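Local coordinates for S-adenosylmethionine:tRNA ribosyltransferase-isomerase (Thermus thermophilus, PDB 1WDI), which probably transfers and isomerizes the ribose of S-adenosylmethionine onto preQ1-modified tRNA, giving epoxyqueuosine in the queuosine pathway, at residues P232-E237 with A276-T281; E62-P67 with F206-V211; R24-L29 with H42-D47. One frame throughout, in Å; residues are numbered along the deposited sequence.

Contact 1 of 3, residues P232-E237 with A276-T281; sequences PYAIPE and AGEGET
With chi1 at 62°, Tyr233 CG sits between its own backbone N and carbonyl carbon, and from there the ring leans across to strand 277-281 and lies against the backbone of Gly279. Thr281 turns OG1 anti to its own N (chi1 -174°), which leaves CG2 to meet the ring 4.2 Å from Tyr233 CE2. Gly279 CA stands over the ring face, 3.9 Å from the centroid of Tyr233, in a CH-pi contact. Farther along, Tyr233 CE2 comes within 3.4 Å of Glu280 N, while Thr281 N lies at the ring edge. A CB on Gly279 would run into Tyr233 OH, so the ring's position over the backbone is consistent with a glycine there. At Gly277 the backbone angles would push any CB against the carbonyl oxygen of Ala276. The two strands are antiparallel and joined by two hydrogen-bonded pairs. Tyr233 N donates to Gly279 O at 2.9 Å and Gly279 N returns a bond to Tyr233 O; Ile235 and Gly277 repeat the exchange, with Gly277 N to Ile235 O at 2.7 Å. In the non-hydrogen-bonded pairs between and beside them, CA-H groups of Glu278 and Pro232 approach the oxygens of Tyr233 and Gly279. Beyond the ladder, Ala276 CB packs 3.7 Å from Glu237 CA, where helix 237-248 begins. The phenol oxygen is hydrogen-bonded to Ser266 on helix 258-266, so Tyr233 links the sheet to that helix. A leucine here would probably leave Gly279 CA without its aromatic partner and Ser266 OG without the hydroxyl it bonds. The hold is therefore mostly main-chain bonding plus an apolar ring-on-glycine contact, with the buried phenol oxygen satisfied by Ser266 rather than by strand 277-281.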
ATOM      1  N   PRO A 232      -4.338  -8.797  -0.346  1.00 37.06           N
ATOM      2  CA  PRO A 232      -5.172  -9.217   0.783  1.00 34.67           C
ATOM      3  C   PRO A 232      -5.311  -8.035   1.741  1.00 31.77           C
ATOM      4  O   PRO A 232      -4.321  -7.399   2.090  1.00 32.93           O
ATOM      5  CB  PRO A 232      -4.380 -10.376   1.377  1.00 35.47           C
ATOM      6  CG  PRO A 232      -2.962  -9.928   1.177  1.00 38.08           C
ATOM      7  CD  PRO A 232      -2.977  -9.358  -0.235  1.00 38.10           C
ATOM      8  N   TYR A 233      -6.535  -7.742   2.166  1.00 28.32           N
ATOM      9  CA  TYR A 233      -6.766  -6.607   3.055  1.00 26.48           C
ATOM     10  C   TYR A 233      -7.898  -6.871   4.036  1.00 27.06           C
ATOM     11  O   TYR A 233      -8.635  -7.846   3.914  1.00 24.85           O
ATOM     12  CB  TYR A 233      -7.126  -5.374   2.221  1.00 24.94           C
ATOM     13  CG  TYR A 233      -8.403  -5.572   1.432  1.00 22.83           C
ATOM     14  CD1 TYR A 233      -9.654  -5.404   2.033  1.00 23.58           C
ATOM     15  CD2 TYR A 233      -8.362  -5.998   0.104  1.00 22.64           C
ATOM     16  CE1 TYR A 233     -10.835  -5.662   1.330  1.00 23.08           C
ATOM     17  CE2 TYR A 233      -9.528  -6.255  -0.606  1.00 21.41           C
ATOM     18  CZ  TYR A 233     -10.762  -6.086   0.011  1.00 23.68           C
ATOM     19  OH  TYR A 233     -11.917  -6.340  -0.695  1.00 21.76           O
ATOM     20  N   ALA A 234      -8.039  -5.973   5.001  1.00 26.31           N
ATOM     21  CA  ALA A 234      -9.102  -6.082   5.985  1.00 26.94           C
ATOM     22  C   ALA A 234      -9.639  -4.689   6.250  1.00 25.18           C
ATOM     23  O   ALA A 234      -8.874  -3.749   6.453  1.00 25.83           O
ATOM     24  CB  ALA A 234      -8.577  -6.706   7.279  1.00 26.36           C
ATOM     25  N   ILE A 235     -10.957  -4.554   6.220  1.00 25.54           N
ATOM     26  CA  ILE A 235     -11.582  -3.271   6.481  1.00 24.81           C
ATOM     27  C   ILE A 235     -12.332  -3.331   7.806  1.00 25.49           C
ATOM     28  O   ILE A 235     -13.310  -4.065   7.944  1.00 25.19           O
ATOM     29  CB  ILE A 235     -12.571  -2.888   5.370  1.00 25.47           C
ATOM     30  CG1 ILE A 235     -11.839  -2.805   4.026  1.00 25.75           C
ATOM     31  CG2 ILE A 235     -13.235  -1.560   5.716  1.00 25.59           C
ATOM     32  CD1 ILE A 235     -12.722  -2.403   2.885  1.00 27.46           C
ATOM     33  N   PRO A 236     -11.870  -2.563   8.805  1.00 24.94           N
ATOM     34  CA  PRO A 236     -12.508  -2.528  10.123  1.00 23.88           C
ATOM     35  C   PRO A 236     -13.974  -2.131  10.008  1.00 24.93           C
ATOM     36  O   PRO A 236     -14.355  -1.354   9.123  1.00 23.55           O
ATOM     37  CB  PRO A 236     -11.689  -1.476  10.874  1.00 24.23           C
ATOM     38  CG  PRO A 236     -10.326  -1.629  10.272  1.00 23.89           C
ATOM     39  CD  PRO A 236     -10.644  -1.744   8.795  1.00 23.79           C
ATOM     40  N   GLU A 237     -14.794  -2.657  10.908  1.00 23.95           N
ATOM     41  CA  GLU A 237     -16.219  -2.353  10.907  1.00 26.52           C
ATOM     42  C   GLU A 237     -16.494  -0.855  10.983  1.00 26.86           C
ATOM     43  O   GLU A 237     -17.369  -0.345  10.283  1.00 28.11           O
ATOM     44  CB  GLU A 237     -16.899  -3.045  12.085  1.00 28.94           C
ATOM     45  CG  GLU A 237     -16.729  -4.550  12.104  1.00 33.03           C
ATOM     46  CD  GLU A 237     -17.055  -5.134  13.459  1.00 36.19           C
ATOM     47  OE1 GLU A 237     -18.242  -5.108  13.855  1.00 37.94           O
ATOM     48  OE2 GLU A 237     -16.120  -5.605  14.133  1.00 39.55           O
ATOM     49  N   ALA A 276     -17.507  -4.618   5.685  1.00 23.60           N
ATOM     50  CA  ALA A 276     -16.460  -4.784   6.683  1.00 24.42           C
ATOM     51  C   ALA A 276     -15.846  -6.169   6.601  1.00 25.38           C
ATOM     52  O   ALA A 276     -16.482  -7.116   6.138  1.00 25.37           O
ATOM     53  CB  ALA A 276     -17.033  -4.562   8.079  1.00 24.09           C
ATOM     54  N   GLY A 277     -14.595  -6.283   7.034  1.00 25.46           N
ATOM     55  CA  GLY A 277     -13.951  -7.577   7.028  1.00 26.55           C
ATOM     56  C   GLY A 277     -12.830  -7.795   6.040  1.00 28.78           C
ATOM     57  O   GLY A 277     -12.392  -6.884   5.329  1.00 27.43           O
ATOM     58  N   GLU A 278     -12.368  -9.038   6.007  1.00 27.16           N
ATOM     59  CA  GLU A 278     -11.281  -9.433   5.138  1.00 30.34           C
ATOM     60  C   GLU A 278     -11.735  -9.508   3.697  1.00 29.71           C
ATOM     61  O   GLU A 278     -12.920  -9.685   3.406  1.00 28.06           O
ATOM     62  CB  GLU A 278     -10.727 -10.792   5.570  1.00 34.28           C
ATOM     63  CG  GLU A 278     -10.089 -10.782   6.950  1.00 40.87           C
ATOM     64  CD  GLU A 278      -9.630 -12.159   7.381  1.00 46.08           C
ATOM     65  OE1 GLU A 278     -10.487 -13.065   7.505  1.00 48.10           O
ATOM     66  OE2 GLU A 278      -8.410 -12.336   7.591  1.00 48.38           O
ATOM     67  N   GLY A 279     -10.767  -9.368   2.803  1.00 28.38           N
ATOM     68  CA  GLY A 279     -11.044  -9.425   1.388  1.00 30.38           C
ATOM     69  C   GLY A 279      -9.734  -9.533   0.653  1.00 32.32           C
ATOM     70  O   GLY A 279      -8.663  -9.519   1.264  1.00 32.32           O
ATOM     71  N   GLU A 280      -9.821  -9.637  -0.665  1.00 35.36           N
ATOM     72  CA  GLU A 280      -8.645  -9.748  -1.506  1.00 38.13           C
ATOM     73  C   GLU A 280      -9.027  -9.228  -2.881  1.00 39.52           C
ATOM     74  O   GLU A 280     -10.163  -9.407  -3.321  1.00 37.51           O
ATOM     75  CB  GLU A 280      -8.210 -11.210  -1.601  1.00 41.42           C
ATOM     76  CG  GLU A 280      -6.954 -11.443  -2.417  1.00 47.35           C
ATOM     77  CD  GLU A 280      -6.569 -12.912  -2.478  1.00 50.96           C
ATOM     78  OE1 GLU A 280      -7.349 -13.712  -3.043  1.00 52.27           O
ATOM     79  OE2 GLU A 280      -5.490 -13.264  -1.956  1.00 51.60           O
ATOM     80  N   THR A 281      -8.087  -8.577  -3.557  1.00 40.77           N
ATOM     81  CA  THR A 281      -8.369  -8.055  -4.884  1.00 43.06           C
ATOM     82  C   THR A 281      -7.176  -8.129  -5.822  1.00 45.13           C
ATOM     83  O   THR A 281      -6.051  -7.777  -5.459  1.00 44.81           O
ATOM     84  CB  THR A 281      -8.824  -6.593  -4.825  1.00 43.61           C
ATOM     85  OG1 THR A 281      -9.217  -6.165  -6.136  1.00 45.25           O
ATOM     86  CG2 THR A 281      -7.692  -5.701  -4.319  1.00 41.56           C
TER

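Contact 2 of 3, residues E62-P67 with F206-V211; sequences ESKVIP and FLTLHV
Glu62 to Val65 pair in parallel with Thr208 to Val211, a largely surface-lying strand contact that joins the long strand 57-73 to strand 203-211 in the mixed sheet. Lys64 is bonded through both its backbone N and O: the N gives to Leu209 O at 2.9 Å and the O takes Val211 N. Two residues on, Ile66 N reaches Val211 O at 2.6 Å; earlier, Glu62 N binds Leu207 O, whereas Leu209 N to Glu62 O is weak. This is the usual parallel-sheet pattern, alternate residues of one strand each bonding two residues of the other; on its other edge strand 203-211 pairs antiparallel with strand 231-235. Tight packing marks the face of Lys64 and His210, where Lys64 CB meets Thr208 CG2 at 3.3 Å, closer than ordinary carbon contact. Ile66 holds CG1 beside its own N (chi1 -68°), directing CD1 over one face of the His210 imidazole, 3.4 Å from His210 CG. ND1 of that ring is buried with no partner in the model; Lys64 NZ stays 5.6 Å from His210 ND1. On the reverse face Val65 CG2 touches Val211 CG2 at 3.9 Å, and Ser63 OG lies near Leu209 CD2 and Val211 CG1, 4.0 Å from each. Near the start, the side chain of Glu62 crosses that of Phe206 at about a right angle, carboxylate and ring planes 49° apart and Glu62 OE1 3.9 Å from Phe206 CB.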
ATOM      1  N   GLU A  62      -2.772   0.901   6.635  1.00 30.66           N
ATOM      2  CA  GLU A  62      -1.686   0.652   7.571  1.00 33.57           C
ATOM      3  C   GLU A  62      -1.382  -0.827   7.431  1.00 33.95           C
ATOM      4  O   GLU A  62      -2.243  -1.668   7.672  1.00 32.06           O
ATOM      5  CB  GLU A  62      -2.088   0.988   9.012  1.00 35.00           C
ATOM      6  CG  GLU A  62      -3.419   0.421   9.469  1.00 41.14           C
ATOM      7  CD  GLU A  62      -3.664   0.644  10.953  1.00 43.35           C
ATOM      8  OE1 GLU A  62      -3.354   1.748  11.454  1.00 46.38           O
ATOM      9  OE2 GLU A  62      -4.172  -0.280  11.618  1.00 45.60           O
ATOM     10  N   SER A  63      -0.162  -1.134   7.010  1.00 36.02           N
ATOM     11  CA  SER A  63       0.249  -2.517   6.818  1.00 39.55           C
ATOM     12  C   SER A  63       0.298  -3.301   8.119  1.00 40.10           C
ATOM     13  O   SER A  63       0.790  -2.812   9.136  1.00 40.23           O
ATOM     14  CB  SER A  63       1.621  -2.569   6.140  1.00 40.07           C
ATOM     15  OG  SER A  63       1.551  -2.072   4.815  1.00 44.39           O
ATOM     16  N   LYS A  64      -0.230  -4.519   8.076  1.00 40.84           N
ATOM     17  CA  LYS A  64      -0.229  -5.400   9.235  1.00 42.45           C
ATOM     18  C   LYS A  64       0.481  -6.679   8.815  1.00 42.97           C
ATOM     19  O   LYS A  64       0.096  -7.326   7.836  1.00 41.05           O
ATOM     20  CB  LYS A  64      -1.655  -5.720   9.677  1.00 45.01           C
ATOM     21  CG  LYS A  64      -1.746  -6.679  10.852  1.00 49.46           C
ATOM     22  CD  LYS A  64      -3.196  -7.014  11.165  1.00 52.01           C
ATOM     23  CE  LYS A  64      -3.309  -7.991  12.323  1.00 53.91           C
ATOM     24  NZ  LYS A  64      -4.735  -8.304  12.634  1.00 53.30           N
ATOM     25  N   VAL A  65       1.528  -7.033   9.549  1.00 43.19           N
ATOM     26  CA  VAL A  65       2.290  -8.225   9.230  1.00 44.12           C
ATOM     27  C   VAL A  65       1.589  -9.492   9.691  1.00 44.87           C
ATOM     28  O   VAL A  65       1.063  -9.562  10.803  1.00 44.73           O
ATOM     29  CB  VAL A  65       3.700  -8.172   9.866  1.00 44.75           C
ATOM     30  CG1 VAL A  65       4.470  -9.445   9.542  1.00 44.06           C
ATOM     31  CG2 VAL A  65       4.454  -6.954   9.350  1.00 45.01           C
ATOM     32  N   ILE A  66       1.572 -10.486   8.814  1.00 45.46           N
ATOM     33  CA  ILE A  66       0.973 -11.775   9.119  1.00 48.21           C
ATOM     34  C   ILE A  66       2.111 -12.796   9.137  1.00 48.69           C
ATOM     35  O   ILE A  66       2.593 -13.217   8.087  1.00 48.20           O
ATOM     36  CB  ILE A  66      -0.075 -12.178   8.056  1.00 49.18           C
ATOM     37  CG1 ILE A  66      -1.283 -11.239   8.143  1.00 49.68           C
ATOM     38  CG2 ILE A  66      -0.506 -13.628   8.263  1.00 48.39           C
ATOM     39  CD1 ILE A  66      -2.404 -11.590   7.191  1.00 50.17           C
ATOM     40  N   PRO A  67       2.571 -13.180  10.340  1.00 50.15           N
ATOM     41  CA  PRO A  67       3.658 -14.147  10.522  1.00 50.96           C
ATOM     42  C   PRO A  67       3.372 -15.506   9.886  1.00 52.06           C
ATOM     43  O   PRO A  67       2.241 -15.796   9.501  1.00 51.72           O
ATOM     44  CB  PRO A  67       3.783 -14.244  12.041  1.00 50.82           C
ATOM     45  CG  PRO A  67       3.376 -12.880  12.495  1.00 52.04           C
ATOM     46  CD  PRO A  67       2.160 -12.614  11.637  1.00 50.41           C
ATOM     47  N   PHE A 206      -8.505   4.201   8.918  1.00 23.72           N
ATOM     48  CA  PHE A 206      -7.473   3.282   8.453  1.00 22.19           C
ATOM     49  C   PHE A 206      -7.940   1.846   8.182  1.00 23.48           C
ATOM     50  O   PHE A 206      -8.536   1.197   9.051  1.00 20.98           O
ATOM     51  CB  PHE A 206      -6.323   3.220   9.471  1.00 24.36           C
ATOM     52  CG  PHE A 206      -5.663   4.551   9.742  1.00 26.55           C
ATOM     53  CD1 PHE A 206      -6.317   5.538  10.476  1.00 26.63           C
ATOM     54  CD2 PHE A 206      -4.379   4.808   9.275  1.00 25.04           C
ATOM     55  CE1 PHE A 206      -5.701   6.761  10.742  1.00 27.68           C
ATOM     56  CE2 PHE A 206      -3.750   6.028   9.534  1.00 27.50           C
ATOM     57  CZ  PHE A 206      -4.413   7.006  10.269  1.00 26.90           C
ATOM     58  N   LEU A 207      -7.680   1.353   6.974  1.00 21.13           N
ATOM     59  CA  LEU A 207      -8.012  -0.031   6.659  1.00 22.60           C
ATOM     60  C   LEU A 207      -6.676  -0.770   6.719  1.00 24.86           C
ATOM     61  O   LEU A 207      -5.613  -0.141   6.797  1.00 23.79           O
ATOM     62  CB  LEU A 207      -8.665  -0.164   5.277  1.00 21.91           C
ATOM     63  CG  LEU A 207      -8.027   0.457   4.032  1.00 20.94           C
ATOM     64  CD1 LEU A 207      -6.833  -0.363   3.572  1.00 23.05           C
ATOM     65  CD2 LEU A 207      -9.080   0.516   2.939  1.00 22.12           C
ATOM     66  N   THR A 208      -6.721  -2.094   6.677  1.00 25.79           N
ATOM     67  CA  THR A 208      -5.505  -2.887   6.789  1.00 28.98           C
ATOM     68  C   THR A 208      -5.067  -3.657   5.551  1.00 30.08           C
ATOM     69  O   THR A 208      -5.858  -4.364   4.934  1.00 32.12           O
ATOM     70  CB  THR A 208      -5.645  -3.916   7.934  1.00 29.91           C
ATOM     71  OG1 THR A 208      -6.082  -3.256   9.127  1.00 33.17           O
ATOM     72  CG2 THR A 208      -4.325  -4.600   8.194  1.00 30.36           C
ATOM     73  N   LEU A 209      -3.795  -3.519   5.198  1.00 30.85           N
ATOM     74  CA  LEU A 209      -3.229  -4.260   4.081  1.00 32.48           C
ATOM     75  C   LEU A 209      -2.431  -5.388   4.739  1.00 31.89           C
ATOM     76  O   LEU A 209      -1.548  -5.124   5.552  1.00 32.53           O
ATOM     77  CB  LEU A 209      -2.278  -3.386   3.254  1.00 32.24           C
ATOM     78  CG  LEU A 209      -1.477  -4.159   2.197  1.00 34.17           C
ATOM     79  CD1 LEU A 209      -2.429  -4.749   1.163  1.00 35.28           C
ATOM     80  CD2 LEU A 209      -0.463  -3.247   1.528  1.00 35.88           C
ATOM     81  N   HIS A 210      -2.751  -6.636   4.417  1.00 32.09           N
ATOM     82  CA  HIS A 210      -2.019  -7.757   5.006  1.00 33.70           C
ATOM     83  C   HIS A 210      -0.717  -8.001   4.253  1.00 33.37           C
ATOM     84  O   HIS A 210      -0.720  -8.117   3.031  1.00 34.22           O
ATOM     85  CB  HIS A 210      -2.858  -9.041   4.978  1.00 33.54           C
ATOM     86  CG  HIS A 210      -4.091  -8.981   5.824  1.00 34.40           C
ATOM     87  ND1 HIS A 210      -4.090  -8.479   7.106  1.00 36.11           N
ATOM     88  CD2 HIS A 210      -5.357  -9.393   5.582  1.00 35.24           C
ATOM     89  CE1 HIS A 210      -5.302  -8.585   7.621  1.00 35.08           C
ATOM     90  NE2 HIS A 210      -6.090  -9.137   6.716  1.00 36.95           N
ATOM     91  N   VAL A 211       0.391  -8.064   4.984  1.00 34.85           N
ATOM     92  CA  VAL A 211       1.698  -8.317   4.382  1.00 37.12           C
ATOM     93  C   VAL A 211       2.440  -9.331   5.240  1.00 38.41           C
ATOM     94  O   VAL A 211       1.978  -9.697   6.319  1.00 38.29           O
ATOM     95  CB  VAL A 211       2.568  -7.035   4.305  1.00 36.97           C
ATOM     96  CG1 VAL A 211       1.801  -5.917   3.609  1.00 38.11           C
ATOM     97  CG2 VAL A 211       3.009  -6.615   5.701  1.00 35.71           C
TER

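Contact 3 of 3, residues R24-L29 with H42-D47; sequences RDMARL and HKRVRD
The Arg28 guanidinium and the His42 ring approach obliquely, their planes 62° apart and Arg28 NH2 4.1 Å from His42 ND1. A water lies in the guanidinium plane at its edge, accepting from Arg28 NE at 2.8 Å and donating to Lys43 O, so that it bridges the two strands. Tyr333 ties this group into the fold: it stands in a cation-pi contact with Arg28, and its hydroxyl is hydrogen-bonded to His42 ND1. Arg28 NH1 is also hydrogen-bonded to Glu331 O. The bent chain of Met26 brings SD to 3.8 Å from Arg46 CD; its methyl lies by the Arg44 guanidinium, but so close that the detail there is doubtful. Asp25 and Arg46 meet through carbon rather than charge: Asp25 OD2 is 5.0 Å from Arg46 NE, and Asp25 OD2 is hydrogen-bonded instead to Thr190 OG1. Behind these groups the backbones bond repeatedly. Lys43 O takes Leu29 N at 2.7 Å as well as the water; Lys43 N gives to Leu29 O in return. Val45 N binds Ala27 O at 2.9 Å, and Arg46 N binds Asp25 O. With CG1 anti to N (chi1 173°), Val45 turns CG2 toward Ala27, 4.1 Å from Ala27 CB, and Leu29 CB presses on Arg44 C; Phe298 of strand 296-300 touches both Leu29 and Val45. As the chain leaves the strand, Asp47 N binds Arg44 O in the 3-10 turn of residues 45-47, and Asp47 OD2 accepts from Arg44 N. Overall this is the open end of a beta hairpin, strands 28-32 and 40-44, with 3-10 turns leading into one strand and out of the other.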
ATOM      1  N   ARG A  24       8.543  15.538   5.866  1.00 26.44           N
ATOM      2  CA  ARG A  24       7.907  14.809   4.780  1.00 27.12           C
ATOM      3  C   ARG A  24       6.783  15.572   4.085  1.00 26.44           C
ATOM      4  O   ARG A  24       6.588  15.416   2.878  1.00 26.15           O
ATOM      5  CB  ARG A  24       7.395  13.454   5.288  1.00 26.20           C
ATOM      6  CG  ARG A  24       8.505  12.571   5.874  1.00 30.66           C
ATOM      7  CD  ARG A  24       8.028  11.150   6.167  1.00 33.26           C
ATOM      8  NE  ARG A  24       6.984  11.095   7.190  1.00 36.54           N
ATOM      9  CZ  ARG A  24       7.200  11.220   8.497  1.00 39.01           C
ATOM     10  NH1 ARG A  24       8.429  11.405   8.959  1.00 41.29           N
ATOM     11  NH2 ARG A  24       6.184  11.158   9.347  1.00 39.36           N
ATOM     12  N   ASP A  25       6.052  16.395   4.832  1.00 23.87           N
ATOM     13  CA  ASP A  25       4.951  17.147   4.248  1.00 24.33           C
ATOM     14  C   ASP A  25       5.382  18.406   3.497  1.00 24.27           C
ATOM     15  O   ASP A  25       4.550  19.247   3.159  1.00 22.53           O
ATOM     16  CB  ASP A  25       3.903  17.503   5.311  1.00 24.41           C
ATOM     17  CG  ASP A  25       4.468  18.351   6.438  1.00 25.97           C
ATOM     18  OD1 ASP A  25       5.665  18.697   6.398  1.00 22.18           O
ATOM     19  OD2 ASP A  25       3.701  18.669   7.370  1.00 29.19           O
ATOM     20  N   MET A  26       6.682  18.537   3.242  1.00 24.16           N
ATOM     21  CA  MET A  26       7.177  19.678   2.484  1.00 24.00           C
ATOM     22  C   MET A  26       7.342  19.236   1.032  1.00 21.55           C
ATOM     23  O   MET A  26       7.713  20.024   0.164  1.00 21.19           O
ATOM     24  CB  MET A  26       8.498  20.202   3.054  1.00 26.74           C
ATOM     25  CG  MET A  26       8.326  21.127   4.266  1.00 31.48           C
ATOM     26  SD  MET A  26       7.321  22.610   3.930  1.00 37.58           S
ATOM     27  CE  MET A  26       8.528  23.651   3.055  1.00 34.78           C
ATOM     28  N   ALA A  27       7.058  17.962   0.777  1.00 19.59           N
ATOM     29  CA  ALA A  27       7.109  17.438  -0.584  1.00 17.32           C
ATOM     30  C   ALA A  27       6.076  18.243  -1.371  1.00 19.03           C
ATOM     31  O   ALA A  27       5.077  18.695  -0.809  1.00 18.88           O
ATOM     32  CB  ALA A  27       6.733  15.963  -0.592  1.00 18.67           C
ATOM     33  N   ARG A  28       6.297  18.431  -2.666  1.00 20.22           N
ATOM     34  CA  ARG A  28       5.341  19.193  -3.459  1.00 20.43           C
ATOM     35  C   ARG A  28       4.035  18.426  -3.658  1.00 21.41           C
ATOM     36  O   ARG A  28       4.002  17.197  -3.575  1.00 21.42           O
ATOM     37  CB  ARG A  28       5.954  19.563  -4.812  1.00 20.77           C
ATOM     38  CG  ARG A  28       7.202  20.442  -4.687  1.00 22.24           C
ATOM     39  CD  ARG A  28       7.770  20.803  -6.044  1.00 21.07           C
ATOM     40  NE  ARG A  28       6.820  21.588  -6.826  1.00 21.31           N
ATOM     41  CZ  ARG A  28       7.047  22.019  -8.061  1.00 22.91           C
ATOM     42  NH1 ARG A  28       8.197  21.741  -8.662  1.00 22.69           N
ATOM     43  NH2 ARG A  28       6.117  22.715  -8.698  1.00 22.35           N
ATOM     44  N   LEU A  29       2.956  19.164  -3.901  1.00 20.16           N
ATOM     45  CA  LEU A  29       1.650  18.564  -4.119  1.00 19.86           C
ATOM     46  C   LEU A  29       0.980  19.224  -5.315  1.00 19.09           C
ATOM     47  O   LEU A  29       0.727  20.433  -5.307  1.00 16.96           O
ATOM     48  CB  LEU A  29       0.758  18.739  -2.879  1.00 18.88           C
ATOM     49  CG  LEU A  29      -0.709  18.326  -3.035  1.00 18.13           C
ATOM     50  CD1 LEU A  29      -0.798  16.807  -3.239  1.00 18.45           C
ATOM     51  CD2 LEU A  29      -1.506  18.744  -1.809  1.00 19.98           C
ATOM     52  N   HIS A  42      -0.086  24.371  -7.703  1.00 22.72           N
ATOM     53  CA  HIS A  42       1.225  23.854  -7.346  1.00 20.34           C
ATOM     54  C   HIS A  42       1.439  24.180  -5.876  1.00 22.03           C
ATOM     55  O   HIS A  42       1.757  25.313  -5.513  1.00 18.90           O
ATOM     56  CB  HIS A  42       2.297  24.494  -8.232  1.00 20.30           C
ATOM     57  CG  HIS A  42       2.158  24.128  -9.677  1.00 22.28           C
ATOM     58  ND1 HIS A  42       2.319  22.837 -10.133  1.00 19.65           N
ATOM     59  CD2 HIS A  42       1.800  24.866 -10.756  1.00 21.57           C
ATOM     60  CE1 HIS A  42       2.063  22.793 -11.429  1.00 22.39           C
ATOM     61  NE2 HIS A  42       1.745  24.012 -11.832  1.00 22.18           N
ATOM     62  N   LYS A  43       1.243  23.166  -5.038  1.00 19.51           N
ATOM     63  CA  LYS A  43       1.351  23.311  -3.593  1.00 20.89           C
ATOM     64  C   LYS A  43       2.365  22.362  -2.974  1.00 21.86           C
ATOM     65  O   LYS A  43       3.289  21.875  -3.631  1.00 22.51           O
ATOM     66  CB  LYS A  43      -0.019  23.038  -2.955  1.00 21.99           C
ATOM     67  CG  LYS A  43      -1.128  24.006  -3.373  1.00 24.14           C
ATOM     68  CD  LYS A  43      -1.043  25.304  -2.578  1.00 23.16           C
ATOM     69  CE  LYS A  43      -1.978  26.367  -3.141  1.00 27.14           C
ATOM     70  NZ  LYS A  43      -1.976  27.596  -2.293  1.00 27.38           N
ATOM     71  N   ARG A  44       2.177  22.130  -1.681  1.00 22.06           N
ATOM     72  CA  ARG A  44       2.997  21.209  -0.914  1.00 21.24           C
ATOM     73  C   ARG A  44       2.003  20.334  -0.169  1.00 20.32           C
ATOM     74  O   ARG A  44       0.845  20.717  -0.004  1.00 19.45           O
ATOM     75  CB  ARG A  44       3.915  21.982   0.045  1.00 22.85           C
ATOM     76  CG  ARG A  44       5.118  22.549  -0.705  1.00 24.43           C
ATOM     77  CD  ARG A  44       6.057  23.434   0.099  1.00 26.12           C
ATOM     78  NE  ARG A  44       7.211  23.743  -0.745  1.00 31.80           N
ATOM     79  CZ  ARG A  44       8.155  24.631  -0.463  1.00 34.79           C
ATOM     80  NH1 ARG A  44       8.109  25.332   0.663  1.00 41.11           N
ATOM     81  NH2 ARG A  44       9.148  24.821  -1.316  1.00 31.56           N
ATOM     82  N   VAL A  45       2.431  19.149   0.242  1.00 20.80           N
ATOM     83  CA  VAL A  45       1.542  18.248   0.962  1.00 18.94           C
ATOM     84  C   VAL A  45       0.957  18.923   2.198  1.00 20.05           C
ATOM     85  O   VAL A  45      -0.203  18.697   2.546  1.00 19.29           O
ATOM     86  CB  VAL A  45       2.287  16.955   1.385  1.00 20.76           C
ATOM     87  CG1 VAL A  45       1.394  16.101   2.281  1.00 18.53           C
ATOM     88  CG2 VAL A  45       2.700  16.170   0.142  1.00 19.41           C
ATOM     89  N   ARG A  46       1.748  19.766   2.856  1.00 18.61           N
ATOM     90  CA  ARG A  46       1.253  20.440   4.051  1.00 22.31           C
ATOM     91  C   ARG A  46       0.043  21.333   3.758  1.00 21.09           C
ATOM     92  O   ARG A  46      -0.674  21.734   4.674  1.00 20.01           O
ATOM     93  CB  ARG A  46       2.366  21.272   4.705  1.00 25.25           C
ATOM     94  CG  ARG A  46       2.706  22.562   3.982  1.00 31.06           C
ATOM     95  CD  ARG A  46       3.729  23.372   4.774  1.00 36.77           C
ATOM     96  NE  ARG A  46       3.365  23.496   6.186  1.00 42.15           N
ATOM     97  CZ  ARG A  46       2.364  24.237   6.656  1.00 44.84           C
ATOM     98  NH1 ARG A  46       1.600  24.940   5.831  1.00 45.50           N
ATOM     99  NH2 ARG A  46       2.128  24.275   7.964  1.00 47.00           N
ATOM    100  N   ASP A  47      -0.198  21.632   2.481  1.00 20.55           N
ATOM    101  CA  ASP A  47      -1.332  22.480   2.112  1.00 19.94           C
ATOM    102  C   ASP A  47      -2.632  21.719   1.911  1.00 20.47           C
ATOM    103  O   ASP A  47      -3.671  22.317   1.622  1.00 21.77           O
ATOM    104  CB  ASP A  47      -1.020  23.263   0.837  1.00 19.63           C
ATOM    105  CG  ASP A  47       0.074  24.271   1.043  1.00 18.10           C
ATOM    106  OD1 ASP A  47      -0.015  25.013   2.031  1.00 22.96           O
ATOM    107  OD2 ASP A  47       1.013  24.321   0.221  1.00 23.51           O
TER
HETATM  108  O   HOH W   1       4.111  22.242  -6.312  1.00 20.45           O

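From the N terminus, contact 3 comes first: it closes the hairpin of strands 28-32 and 40-44; strand 40-44 lies at the edge of the mixed sheet, and 28-32 joins it to strand 341-344. The chain then enters strand 57-73, and contact 2 closes a long excursion of 138 residues that holds the separate three-stranded sheet 107-111, 123-126 and 146-148. Strand 231-235 follows, and contact 1 closes a mainly helical loop containing helices 237-248 and 258-266. The three loops run in series, neither nested nor crossed. Contacts 1 and 2 adjoin, centres 10 Å apart, with Ala234 N probably bonded to Thr208 O. Contact 3 lies on the same sheet, its centre about 30 Å from contact 1's.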